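Side-chain contacts in GTP cyclohydrolase 1 type 2 homolog (Thermus thermophilus, PDB 2YYB), which probably binds divalent metal ions as a member of the GTP cyclohydrolase I type 2/NIF3 family, though its reaction is not established: residues A[4-9]-A[58-63]; A[48-53]-A[80-85]; A[217-222]-A[233-238]. All blocks are in the same frame, centred on the assembly; numbering follows the deposited sequence.

In the fold
All three contacts belong to one alpha/beta sandwich, built on the mixed sheet that contains strands 39-42, 60-63 and 233-235. Contacts 1 and 3 cover one face with helices 3-13 and 216-229, and meet where Ile62 touches Leu221. Contact 2 joins helices 47-55 and 77-88 on the opposite face, where Leu61 packs on Phe50. Contact 1 is buried and purely apolar. The apolar half of contact 2 is buried as well, but an arginine at its margin brings in polar groups, and the helix 77-88 meets other subunits. Contact 3, on an outermost strand, is partly buried, and pairs aromatic faces with alanine and with a partly exposed lysine.

Contact 1. Residues A[4-9]-A[58-63]; sequences DELVRY and VDFLIV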
loop_
_atom_site.group_PDB
_atom_site.type_symbol
_atom_site.label_atom_id
_atom_site.label_comp_id
_atom_site.label_asym_id
_atom_site.label_seq_id
_atom_site.Cartn_x
_atom_site.Cartn_y
_atom_site.Cartn_z
ATOM N N ASP A 4 -17.126 32.666 9.791
ATOM C CA ASP A 4 -17.382 31.296 10.180
ATOM C C ASP A 4 -18.711 30.757 9.637
ATOM O O ASP A 4 -18.839 29.556 9.398
ATOM C CB ASP A 4 -17.286 31.190 11.705
ATOM C CG ASP A 4 -15.874 31.477 12.211
ATOM O OD1 ASP A 4 -15.720 32.024 13.323
ATOM O OD2 ASP A 4 -14.909 31.147 11.485
ATOM N N GLU A 5 -19.694 31.631 9.429
ATOM C CA GLU A 5 -20.968 31.179 8.879
ATOM C C GLU A 5 -20.807 30.992 7.379
ATOM O O GLU A 5 -21.361 30.061 6.793
ATOM C CB GLU A 5 -22.073 32.197 9.129
ATOM C CG GLU A 5 -22.285 32.523 10.573
ATOM C CD GLU A 5 -23.355 33.574 10.754
ATOM O OE1 GLU A 5 -23.546 34.391 9.813
ATOM O OE2 GLU A 5 -23.992 33.591 11.838
ATOM N N LEU A 6 -20.056 31.901 6.763
ATOM C CA LEU A 6 -19.793 31.822 5.337
ATOM C C LEU A 6 -19.071 30.492 5.063
ATOM O O LEU A 6 -19.418 29.777 4.129
ATOM C CB LEU A 6 -18.916 32.991 4.877
ATOM C CG LEU A 6 -19.242 33.659 3.529
ATOM C CD1 LEU A 6 -17.947 34.176 2.871
ATOM C CD2 LEU A 6 -19.950 32.671 2.613
ATOM N N VAL A 7 -18.081 30.149 5.882
ATOM C CA VAL A 7 -17.368 28.903 5.666
ATOM C C VAL A 7 -18.302 27.696 5.868
ATOM O O VAL A 7 -18.263 26.738 5.089
ATOM C CB VAL A 7 -16.132 28.787 6.593
ATOM C CG1 VAL A 7 -15.501 27.423 6.447
ATOM C CG2 VAL A 7 -15.110 29.856 6.234
ATOM N N ARG A 8 -19.148 27.754 6.892
ATOM C CA ARG A 8 -20.091 26.677 7.172
ATOM C C ARG A 8 -21.052 26.506 6.000
ATOM O O ARG A 8 -21.268 25.389 5.517
ATOM C CB ARG A 8 -20.890 26.994 8.433
ATOM C CG ARG A 8 -20.871 25.919 9.501
ATOM C CD ARG A 8 -20.602 26.549 10.853
ATOM N NE ARG A 8 -21.332 27.806 11.009
ATOM C CZ ARG A 8 -21.012 28.754 11.888
ATOM N NH1 ARG A 8 -19.970 28.584 12.698
ATOM N NH2 ARG A 8 -21.719 29.883 11.948
ATOM N N TYR A 9 -21.622 27.616 5.538
ATOM C CA TYR A 9 -22.545 27.562 4.418
ATOM C C TYR A 9 -21.870 26.932 3.207
ATOM O O TYR A 9 -22.377 25.954 2.653
ATOM C CB TYR A 9 -23.027 28.953 4.037
ATOM C CG TYR A 9 -23.913 28.955 2.807
ATOM C CD1 TYR A 9 -25.229 28.457 2.861
ATOM C CD2 TYR A 9 -23.454 29.472 1.591
ATOM C CE1 TYR A 9 -26.069 28.485 1.727
ATOM C CE2 TYR A 9 -24.283 29.500 0.461
ATOM C CZ TYR A 9 -25.587 29.008 0.540
ATOM O OH TYR A 9 -26.400 29.057 -0.568
ATOM N N VAL A 58 -10.212 42.662 -0.945
ATOM C CA VAL A 58 -11.011 41.453 -0.828
ATOM C C VAL A 58 -10.828 40.900 0.579
ATOM O O VAL A 58 -9.716 40.925 1.107
ATOM C CB VAL A 58 -10.567 40.379 -1.851
ATOM C CG1 VAL A 58 -11.319 39.079 -1.608
ATOM C CG2 VAL A 58 -10.841 40.857 -3.244
ATOM N N ASP A 59 -11.904 40.408 1.188
ATOM C CA ASP A 59 -11.812 39.832 2.543
ATOM C C ASP A 59 -11.886 38.311 2.502
ATOM O O ASP A 59 -11.338 37.622 3.356
ATOM C CB ASP A 59 -12.968 40.312 3.444
ATOM C CG ASP A 59 -12.935 41.791 3.688
ATOM O OD1 ASP A 59 -11.837 42.306 3.996
ATOM O OD2 ASP A 59 -13.997 42.437 3.581
ATOM N N PHE A 60 -12.593 37.802 1.507
ATOM C CA PHE A 60 -12.809 36.379 1.374
ATOM C C PHE A 60 -12.535 35.977 -0.065
ATOM O O PHE A 60 -13.380 36.170 -0.942
ATOM C CB PHE A 60 -14.260 36.075 1.737
ATOM C CG PHE A 60 -14.515 34.649 2.076
ATOM C CD1 PHE A 60 -14.418 34.209 3.391
ATOM C CD2 PHE A 60 -14.866 33.739 1.081
ATOM C CE1 PHE A 60 -14.671 32.860 3.710
ATOM C CE2 PHE A 60 -15.116 32.406 1.394
ATOM C CZ PHE A 60 -15.019 31.963 2.706
ATOM N N LEU A 61 -11.342 35.433 -0.292
ATOM C CA LEU A 61 -10.893 34.988 -1.616
ATOM C C LEU A 61 -11.225 33.517 -1.846
ATOM O O LEU A 61 -10.846 32.638 -1.051
ATOM C CB LEU A 61 -9.380 35.191 -1.750
ATOM C CG LEU A 61 -8.768 34.815 -3.084
ATOM C CD1 LEU A 61 -9.587 35.435 -4.205
ATOM C CD2 LEU A 61 -7.338 35.282 -3.151
ATOM N N ILE A 62 -11.956 33.262 -2.926
ATOM C CA ILE A 62 -12.349 31.913 -3.298
ATOM C C ILE A 62 -11.563 31.488 -4.541
ATOM O O ILE A 62 -11.569 32.194 -5.552
ATOM C CB ILE A 62 -13.845 31.869 -3.629
ATOM C CG1 ILE A 62 -14.650 32.282 -2.387
ATOM C CG2 ILE A 62 -14.222 30.476 -4.178
ATOM C CD1 ILE A 62 -16.140 32.366 -2.594
ATOM N N VAL A 63 -10.881 30.350 -4.471
ATOM C CA VAL A 63 -10.122 29.871 -5.626
ATOM C C VAL A 63 -10.424 28.398 -5.907
ATOM O O VAL A 63 -10.788 27.642 -4.995
ATOM C CB VAL A 63 -8.596 30.049 -5.413
ATOM C CG1 VAL A 63 -8.270 31.532 -5.226
ATOM C CG2 VAL A 63 -8.132 29.212 -4.211
#
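Helix 3-13 lies over one face of the mixed beta sheet, and its contact with strand 60-63 is the packing of an aromatic ring against two aliphatic side chains. Phe60 points toward the helix, its CG anti to the backbone N (chi1 -161°), and Leu6 comes to meet it from the opposite direction. The branch that touches is CD1, a methyl set almost squarely over the middle of the ring: Leu6 CD1 is 3.3 Å from the centroid of the Phe60 ring and only 3° off its normal, a CH-pi contact. Val7 takes a different side of the same ring. It crosses Phe60 at about a right angle, so that Val7 CG2 lies at the edge, in the ring plane, 3.9 Å from Phe60 CE1. One face and one edge are thus filled by successive residues of a single helical turn. Large apolar side chains suit a place where the backbones stay far apart, with 9.2 Å between Leu6 CA and Phe60 CA. Around this pair, Leu6 also rests on Leu225 of helix 216-229, Phe60 touches Asn92 on the neighbouring strand 92-95, and Leu61 faces helix 47-55 beneath the sheet.

Contact 2. Residues A[48-53]-A[80-85]; sequences AIFRKA and KRRLET
Phe50 and Thr85 meet through aliphatic carbons, with Thr85 CG2 3.7 Å from Phe50 CB. With Thr85 OG1 beside the backbone N (chi1 -56°), the methyl CG2 stands anti to that N, which aims it between Phe50 and the next residue, Arg51. There it covers one face of the guanidinium, 3.7 Å above the plane and displaced toward the rim. The other branch of the threonine is polar: Thr85 OG1 lies 3.1 Å from Arg51 NH2, and this hydroxyl is hydrogen-bonded to Glu47 OE1, one turn before Arg51. A threonine suits this spot because one short side chain offers a methyl to the buried side and a hydroxyl to the charged margin, where the bent chain of Arg51 ends.

Farther in, the Phe50 ring leans obliquely on helix 77-88, its CE2 3.9 Å from Arg82 CB. Arg82 contributes its aliphatic base here, while its extended chain carries the guanidinium away, turned 69° from the ring plane, to a salt bridge with Glu200 of the third subunit. Leu83 meets Leu83 of the second subunit.

The short helix axes run nearly parallel, 13° apart and 9.4 Å at closest approach. Such side-by-side helices arise from successive beta-alpha-beta crossovers: helix 47-55 links strands 39-42 and 60-63, and helix 77-88 links 60-63 and 92-95, as in Rossmann-like sheets.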
loop_
_atom_site.group_PDB
_atom_site.type_symbol
_atom_site.label_atom_id
_atom_site.label_comp_id
_atom_site.label_asym_id
_atom_site.label_seq_id
_atom_site.Cartn_x
_atom_site.Cartn_y
_atom_site.Cartn_z
ATOM N N ALA A 48 0.554 36.809 -7.332
ATOM C CA ALA A 48 -0.068 37.843 -8.152
ATOM C C ALA A 48 -1.542 38.016 -7.795
ATOM O O ALA A 48 -1.968 39.117 -7.454
ATOM C CB ALA A 48 0.095 37.515 -9.628
ATOM N N ILE A 49 -2.314 36.938 -7.871
ATOM C CA ILE A 49 -3.724 36.992 -7.512
ATOM C C ILE A 49 -3.920 37.574 -6.111
ATOM O O ILE A 49 -4.847 38.360 -5.886
ATOM C CB ILE A 49 -4.377 35.585 -7.531
ATOM C CG1 ILE A 49 -4.611 35.141 -8.973
ATOM C CG2 ILE A 49 -5.695 35.598 -6.776
ATOM C CD1 ILE A 49 -5.332 36.202 -9.811
ATOM N N PHE A 50 -3.063 37.179 -5.170
ATOM C CA PHE A 50 -3.162 37.660 -3.802
ATOM C C PHE A 50 -2.926 39.165 -3.664
ATOM O O PHE A 50 -3.608 39.817 -2.872
ATOM C CB PHE A 50 -2.190 36.895 -2.910
ATOM C CG PHE A 50 -2.565 35.452 -2.706
ATOM C CD1 PHE A 50 -3.767 34.956 -3.207
ATOM C CD2 PHE A 50 -1.728 34.602 -1.994
ATOM C CE1 PHE A 50 -4.132 33.643 -3.001
ATOM C CE2 PHE A 50 -2.082 33.284 -1.779
ATOM C CZ PHE A 50 -3.291 32.795 -2.283
ATOM N N ARG A 51 -1.965 39.703 -4.420
ATOM C CA ARG A 51 -1.674 41.136 -4.406
ATOM C C ARG A 51 -2.894 41.899 -4.942
ATOM O O ARG A 51 -3.244 42.963 -4.420
ATOM C CB ARG A 51 -0.448 41.465 -5.273
ATOM C CG ARG A 51 0.900 41.167 -4.625
ATOM C CD ARG A 51 1.231 42.184 -3.538
ATOM N NE ARG A 51 2.004 41.606 -2.439
ATOM C CZ ARG A 51 2.273 42.244 -1.299
ATOM N NH1 ARG A 51 1.835 43.488 -1.116
ATOM N NH2 ARG A 51 2.954 41.637 -0.331
ATOM N N LYS A 52 -3.528 41.353 -5.982
ATOM C CA LYS A 52 -4.718 41.971 -6.559
ATOM C C LYS A 52 -5.860 41.950 -5.552
ATOM O O LYS A 52 -6.619 42.912 -5.456
ATOM C CB LYS A 52 -5.187 41.244 -7.827
ATOM C CG LYS A 52 -4.307 41.399 -9.048
ATOM C CD LYS A 52 -5.165 41.183 -10.289
ATOM C CE LYS A 52 -4.353 41.085 -11.570
ATOM N NZ LYS A 52 -3.612 39.786 -11.631
ATOM N N ALA A 53 -5.996 40.854 -4.811
ATOM C CA ALA A 53 -7.056 40.767 -3.810
ATOM C C ALA A 53 -6.802 41.837 -2.752
ATOM O O ALA A 53 -7.732 42.438 -2.221
ATOM C CB ALA A 53 -7.082 39.394 -3.171
ATOM N N LYS A 80 6.205 31.595 1.628
ATOM C CA LYS A 80 6.138 32.543 2.697
ATOM C C LYS A 80 5.548 33.846 2.205
ATOM O O LYS A 80 4.658 34.401 2.860
ATOM C CB LYS A 80 7.505 32.821 3.271
ATOM C CG LYS A 80 7.400 33.629 4.526
ATOM C CD LYS A 80 8.594 34.486 4.706
ATOM C CE LYS A 80 8.467 35.346 5.934
ATOM N NZ LYS A 80 9.558 36.318 5.867
ATOM N N ARG A 81 6.031 34.337 1.063
ATOM C CA ARG A 81 5.526 35.604 0.528
ATOM C C ARG A 81 4.023 35.580 0.313
ATOM O O ARG A 81 3.341 36.579 0.578
ATOM C CB ARG A 81 6.240 35.995 -0.773
ATOM C CG ARG A 81 7.693 36.443 -0.551
ATOM C CD ARG A 81 8.289 37.109 -1.771
ATOM N NE ARG A 81 8.344 36.191 -2.898
ATOM C CZ ARG A 81 9.240 35.219 -3.021
ATOM N NH1 ARG A 81 10.173 35.046 -2.083
ATOM N NH2 ARG A 81 9.193 34.405 -4.073
ATOM N N ARG A 82 3.497 34.440 -0.129
ATOM C CA ARG A 82 2.064 34.332 -0.348
ATOM C C ARG A 82 1.284 34.577 0.951
ATOM O O ARG A 82 0.304 35.350 0.976
ATOM C CB ARG A 82 1.714 32.959 -0.918
ATOM C CG ARG A 82 2.094 32.771 -2.365
ATOM C CD ARG A 82 1.950 31.323 -2.737
ATOM N NE ARG A 82 2.159 31.114 -4.164
ATOM C CZ ARG A 82 1.859 29.988 -4.811
ATOM N NH1 ARG A 82 1.334 28.967 -4.157
ATOM N NH2 ARG A 82 2.087 29.888 -6.115
ATOM N N LEU A 83 1.727 33.918 2.021
ATOM C CA LEU A 83 1.088 34.056 3.315
ATOM C C LEU A 83 1.213 35.466 3.893
ATOM O O LEU A 83 0.282 35.963 4.524
ATOM C CB LEU A 83 1.668 33.039 4.298
ATOM C CG LEU A 83 1.479 31.588 3.901
ATOM C CD1 LEU A 83 1.967 30.705 5.031
ATOM C CD2 LEU A 83 0.007 31.326 3.603
ATOM N N GLU A 84 2.357 36.110 3.693
ATOM C CA GLU A 84 2.539 37.464 4.202
ATOM C C GLU A 84 1.467 38.368 3.603
ATOM O O GLU A 84 0.898 39.214 4.299
ATOM C CB GLU A 84 3.937 38.001 3.854
ATOM C CG GLU A 84 5.043 37.361 4.649
ATOM C CD GLU A 84 6.423 37.880 4.290
ATOM O OE1 GLU A 84 6.830 37.745 3.107
ATOM O OE2 GLU A 84 7.110 38.420 5.195
ATOM N N THR A 85 1.206 38.180 2.311
ATOM C CA THR A 85 0.211 38.945 1.576
ATOM C C THR A 85 -1.190 38.668 2.113
ATOM O O THR A 85 -1.942 39.590 2.415
ATOM C CB THR A 85 0.266 38.581 0.101
ATOM O OG1 THR A 85 1.590 38.802 -0.371
ATOM C CG2 THR A 85 -0.679 39.415 -0.710
#

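Contact 3. Residues A[217-222]-A[233-238]; sequences GVKALA and WVFLDH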
loop_
_atom_site.group_PDB
_atom_site.type_symbol
_atom_site.label_atom_id
_atom_site.label_comp_id
_atom_site.label_asym_id
_atom_site.label_seq_id
_atom_site.Cartn_x
_atom_site.Cartn_y
_atom_site.Cartn_z
ATOM N N GLY A 217 -16.742 28.389 -12.476
ATOM C CA GLY A 217 -17.221 28.043 -11.151
ATOM C C GLY A 217 -17.116 29.188 -10.145
ATOM O O GLY A 217 -18.137 29.654 -9.597
ATOM N N VAL A 218 -15.881 29.635 -9.903
ATOM C CA VAL A 218 -15.627 30.716 -8.962
ATOM C C VAL A 218 -16.590 31.858 -9.231
ATOM O O VAL A 218 -17.234 32.337 -8.308
ATOM C CB VAL A 218 -14.133 31.242 -9.005
ATOM C CG1 VAL A 218 -13.219 30.226 -8.398
ATOM C CG2 VAL A 218 -13.698 31.546 -10.407
ATOM N N LYS A 219 -16.723 32.273 -10.488
ATOM C CA LYS A 219 -17.651 33.365 -10.789
ATOM C C LYS A 219 -19.070 33.035 -10.339
ATOM O O LYS A 219 -19.685 33.809 -9.606
ATOM C CB LYS A 219 -17.643 33.719 -12.279
ATOM C CG LYS A 219 -16.395 34.470 -12.733
ATOM C CD LYS A 219 -16.492 34.874 -14.203
ATOM C CE LYS A 219 -15.246 35.610 -14.672
ATOM N NZ LYS A 219 -15.341 35.936 -16.128
ATOM N N ALA A 220 -19.595 31.890 -10.757
ATOM C CA ALA A 220 -20.947 31.537 -10.352
ATOM C C ALA A 220 -21.026 31.582 -8.824
ATOM O O ALA A 220 -21.848 32.308 -8.268
ATOM C CB ALA A 220 -21.334 30.145 -10.889
ATOM N N LEU A 221 -20.152 30.836 -8.151
ATOM C CA LEU A 221 -20.135 30.804 -6.685
ATOM C C LEU A 221 -20.223 32.201 -6.062
ATOM O O LEU A 221 -21.056 32.440 -5.198
ATOM C CB LEU A 221 -18.861 30.123 -6.176
ATOM C CG LEU A 221 -18.946 29.059 -5.074
ATOM C CD1 LEU A 221 -17.572 28.929 -4.413
ATOM C CD2 LEU A 221 -19.994 29.423 -4.040
ATOM N N ALA A 222 -19.366 33.124 -6.489
ATOM C CA ALA A 222 -19.385 34.474 -5.928
ATOM C C ALA A 222 -20.725 35.159 -6.163
ATOM O O ALA A 222 -21.238 35.817 -5.268
ATOM C CB ALA A 222 -18.256 35.315 -6.514
ATOM N N TRP A 233 -18.782 41.329 -4.910
ATOM C CA TRP A 233 -17.610 40.555 -5.283
ATOM C C TRP A 233 -16.908 41.100 -6.509
ATOM O O TRP A 233 -17.470 41.889 -7.259
ATOM C CB TRP A 233 -17.971 39.076 -5.496
ATOM C CG TRP A 233 -18.862 38.795 -6.676
ATOM C CD1 TRP A 233 -20.211 38.965 -6.737
ATOM C CD2 TRP A 233 -18.460 38.308 -7.972
ATOM N NE1 TRP A 233 -20.679 38.616 -7.984
ATOM C CE2 TRP A 233 -19.626 38.213 -8.764
ATOM C CE3 TRP A 233 -17.229 37.945 -8.537
ATOM C CZ2 TRP A 233 -19.601 37.771 -10.098
ATOM C CZ3 TRP A 233 -17.204 37.500 -9.874
ATOM C CH2 TRP A 233 -18.386 37.420 -10.634
ATOM N N VAL A 234 -15.659 40.688 -6.682
ATOM C CA VAL A 234 -14.851 41.100 -7.818
ATOM C C VAL A 234 -14.106 39.877 -8.359
ATOM O O VAL A 234 -13.774 38.971 -7.604
ATOM C CB VAL A 234 -13.830 42.164 -7.401
ATOM C CG1 VAL A 234 -12.969 41.641 -6.269
ATOM C CG2 VAL A 234 -12.967 42.536 -8.582
ATOM N N PHE A 235 -13.868 39.835 -9.667
ATOM C CA PHE A 235 -13.140 38.714 -10.251
ATOM C C PHE A 235 -11.696 39.143 -10.465
ATOM O O PHE A 235 -11.427 40.167 -11.089
ATOM C CB PHE A 235 -13.746 38.274 -11.589
ATOM C CG PHE A 235 -12.957 37.184 -12.287
ATOM C CD1 PHE A 235 -12.924 35.889 -11.782
ATOM C CD2 PHE A 235 -12.235 37.458 -13.448
ATOM C CE1 PHE A 235 -12.185 34.881 -12.428
ATOM C CE2 PHE A 235 -11.493 36.459 -14.096
ATOM C CZ PHE A 235 -11.469 35.174 -13.588
ATOM N N LEU A 236 -10.779 38.348 -9.921
ATOM C CA LEU A 236 -9.348 38.604 -10.027
ATOM C C LEU A 236 -8.830 37.759 -11.182
ATOM O O LEU A 236 -8.785 36.538 -11.090
ATOM C CB LEU A 236 -8.665 38.247 -8.700
ATOM C CG LEU A 236 -9.259 39.029 -7.519
ATOM C CD1 LEU A 236 -8.581 38.653 -6.248
ATOM C CD2 LEU A 236 -9.116 40.515 -7.754
ATOM N N ASP A 237 -8.447 38.431 -12.264
ATOM C CA ASP A 237 -7.993 37.796 -13.501
ATOM C C ASP A 237 -6.481 37.606 -13.652
ATOM O O ASP A 237 -5.715 38.558 -13.539
ATOM C CB ASP A 237 -8.519 38.621 -14.671
ATOM C CG ASP A 237 -8.511 37.868 -15.969
ATOM O OD1 ASP A 237 -8.652 38.514 -17.026
ATOM O OD2 ASP A 237 -8.379 36.633 -15.936
ATOM N N HIS A 238 -6.063 36.368 -13.921
ATOM C CA HIS A 238 -4.646 36.028 -14.108
ATOM C C HIS A 238 -4.513 34.982 -15.223
ATOM O O HIS A 238 -4.164 33.832 -14.990
ATOM C CB HIS A 238 -4.034 35.492 -12.787
ATOM C CG HIS A 238 -4.435 34.075 -12.438
ATOM N ND1 HIS A 238 -3.755 32.969 -12.912
ATOM C CD2 HIS A 238 -5.444 33.587 -11.664
ATOM C CE1 HIS A 238 -4.322 31.870 -12.447
ATOM N NE2 HIS A 238 -5.348 32.214 -11.686
#
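Lys219 and Phe235 combine a CH-pi contact with a cation-pi interaction. The lysine chain, extended beyond CG, passes over one face of the phenyl ring, placing Lys219 CE 3.5 Å from the Phe235 centroid and 6° off the ring normal. The ammonium lies beyond it, Lys219 NZ being 4.5 Å from the same centroid and still over the face. A lysine suits this partly exposed place, since its methylenes cover the aromatic ring and its charge remains toward the margin of the contact.

A second CH-pi contact joins Ala222 to Trp233. The alanine methyl sits over the indole, Ala222 CB being 3.7 Å from the centroid of the five-membered ring. Its small size allows the helix to come close, with 6.4 Å between Ala222 CA and Trp233 CA. Over the same indole face but nearer the far rim, Lys219 O lies 4.0 Å from Trp233 CH2.

Plain apolar packing comes from Val218, whose CG2 approaches the Phe235 edge near the ring plane, 4.2 Å from CE1. The Val218 side chain is also about 4 Å from that of His64, a predicted metal ligand.

Trp233 and Phe235 share one side of the strand, whereas Val234 points away. The axis of segment 217-222 runs nearly antiparallel (169°) to strand 233-235, which follows it in the chain and pairs in parallel with strand 39-42: an alpha-beta unit closing one border of an alpha/beta sandwich.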